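PDB 4HCE: cell division control protein 13 from Saccharomyces cerevisiae, which takes part in telomere maintenance, the dimerization of its second OB domain being required for productive binding of Stn1. Local coordinates for residues Ala11-Val16 / Gly119-Ser124. Sequence-based numbering, arbitrary orientation.
Sequences ASVGSV and GMAVWS
Ala11 CB lies 3.5 Å from Trp123 CZ2 and 3.7 Å from Trp123 CH2; the methyl approaches the outer end of the six-membered ring obliquely. Beside it, Ser15 supplies two further touches: its CB stands 4.0 Å from Trp123 CH2, and its carbonyl O is 3.7 Å from Trp123 CZ3. With CG anti to the carbonyl carbon (chi1 -72°) and the ring turned by chi2 111°, the far end of the indole comes up to the loop. Arg107 ties the same corner together, making a cation-pi pair with Trp123 and donating a hydrogen bond from its NE to Ala11 O. The loop's shape has its own evidence: a type II turn runs from Ser12 to Ser15, and Ser12 O receives both Ser15 N (3.2 Å) and Ser15 OG (2.7 Å), the hydroxyl approaching at a C=O...O angle of 140°. Packing thins at the turn's exposed side, where Val13 CG2 comes no nearer than 4.3 Å to Ala121 CB; Ala121 also packs on Val57 of the second subunit and forms backbone hydrogen bonds with that subunit. Together these contacts lay the segment leading into strand 16-27 over strand 120-129, the last strand of an OB fold, whose Ala121 joins the dimer interface.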
loop_
_atom_site.group_PDB
_atom_site.type_symbol
_atom_site.label_atom_id
_atom_site.label_comp_id
_atom_site.label_asym_id
_atom_site.label_seq_id
_atom_site.Cartn_x
_atom_site.Cartn_y
_atom_site.Cartn_z
ATOM N N ALA B 11 -10.127 -11.539 -6.016
ATOM C CA ALA B 11 -11.341 -11.036 -6.694
ATOM C C ALA B 11 -11.021 -10.233 -7.949
ATOM O O ALA B 11 -10.144 -9.367 -7.929
ATOM C CB ALA B 11 -12.188 -10.194 -5.745
ATOM N N SER B 12 -11.733 -10.529 -9.034
ATOM C CA SER B 12 -11.495 -9.870 -10.318
ATOM C C SER B 12 -12.110 -8.477 -10.316
ATOM O O SER B 12 -13.004 -8.173 -9.505
ATOM C CB SER B 12 -12.128 -10.680 -11.461
ATOM O OG SER B 12 -13.541 -10.580 -11.395
ATOM N N VAL B 13 -11.636 -7.643 -11.234
ATOM C CA VAL B 13 -12.111 -6.272 -11.384
ATOM C C VAL B 13 -13.587 -6.313 -11.739
ATOM O O VAL B 13 -13.988 -7.119 -12.566
ATOM C CB VAL B 13 -11.275 -5.533 -12.458
ATOM C CG1 VAL B 13 -12.034 -4.338 -13.059
ATOM C CG2 VAL B 13 -9.921 -5.129 -11.867
ATOM N N GLY B 14 -14.390 -5.461 -11.097
ATOM C CA GLY B 14 -15.834 -5.481 -11.233
ATOM C C GLY B 14 -16.534 -5.966 -9.962
ATOM O O GLY B 14 -17.692 -5.584 -9.704
ATOM N N SER B 15 -15.852 -6.809 -9.163
ATOM C CA SER B 15 -16.460 -7.386 -7.965
ATOM C C SER B 15 -16.888 -6.314 -6.989
ATOM O O SER B 15 -16.159 -5.347 -6.749
ATOM C CB SER B 15 -15.523 -8.335 -7.214
ATOM O OG SER B 15 -15.016 -9.333 -8.045
ATOM N N VAL B 16 -18.051 -6.523 -6.394
ATOM C CA VAL B 16 -18.527 -5.672 -5.311
ATOM C C VAL B 16 -18.775 -6.555 -4.077
ATOM O O VAL B 16 -19.515 -7.546 -4.140
ATOM C CB VAL B 16 -19.808 -4.884 -5.735
ATOM C CG1 VAL B 16 -20.266 -3.928 -4.644
ATOM C CG2 VAL B 16 -19.561 -4.109 -7.021
ATOM N N GLY B 119 -1.129 -0.021 -13.953
ATOM C CA GLY B 119 -2.393 -0.168 -13.239
ATOM C C GLY B 119 -2.363 -1.379 -12.321
ATOM O O GLY B 119 -1.740 -2.393 -12.633
ATOM N N MET B 120 -3.000 -1.270 -11.164
ATOM C CA MET B 120 -3.136 -2.442 -10.299
ATOM C C MET B 120 -4.567 -2.636 -9.853
ATOM O O MET B 120 -5.371 -1.720 -9.950
ATOM C CB MET B 120 -2.152 -2.418 -9.118
ATOM C CG MET B 120 -2.025 -1.106 -8.384
ATOM S SD MET B 120 -0.437 -1.064 -7.521
ATOM C CE MET B 120 -0.445 0.630 -6.951
ATOM N N ALA B 121 -4.900 -3.843 -9.408
ATOM C CA ALA B 121 -6.255 -4.098 -8.899
ATOM C C ALA B 121 -6.244 -3.764 -7.424
ATOM O O ALA B 121 -5.396 -4.233 -6.698
ATOM C CB ALA B 121 -6.681 -5.541 -9.115
ATOM N N VAL B 122 -7.175 -2.925 -6.996
ATOM C CA VAL B 122 -7.284 -2.557 -5.595
ATOM C C VAL B 122 -8.764 -2.547 -5.247
ATOM O O VAL B 122 -9.620 -2.532 -6.147
ATOM C CB VAL B 122 -6.669 -1.165 -5.316
ATOM C CG1 VAL B 122 -5.158 -1.151 -5.604
ATOM C CG2 VAL B 122 -7.371 -0.090 -6.137
ATOM N N TRP B 123 -9.048 -2.578 -3.944
ATOM C CA TRP B 123 -10.371 -2.316 -3.431
ATOM C C TRP B 123 -10.566 -0.835 -3.230
ATOM O O TRP B 123 -9.761 -0.172 -2.567
ATOM C CB TRP B 123 -10.560 -3.046 -2.097
ATOM C CG TRP B 123 -10.684 -4.535 -2.270
ATOM C CD1 TRP B 123 -9.775 -5.519 -1.892
ATOM C CD2 TRP B 123 -11.796 -5.260 -2.903
ATOM N NE1 TRP B 123 -10.240 -6.772 -2.228
ATOM C CE2 TRP B 123 -11.457 -6.690 -2.815
ATOM C CE3 TRP B 123 -12.989 -4.887 -3.488
ATOM C CZ2 TRP B 123 -12.295 -7.674 -3.320
ATOM C CZ3 TRP B 123 -13.831 -5.886 -3.980
ATOM C CH2 TRP B 123 -13.483 -7.243 -3.918
ATOM N N SER B 124 -11.630 -0.278 -3.784
ATOM C CA SER B 124 -11.946 1.101 -3.461
ATOM C C SER B 124 -13.249 1.233 -2.696
ATOM O O SER B 124 -14.122 0.393 -2.830
ATOM C CB SER B 124 -12.013 1.953 -4.716
ATOM O OG SER B 124 -13.120 1.527 -5.463
#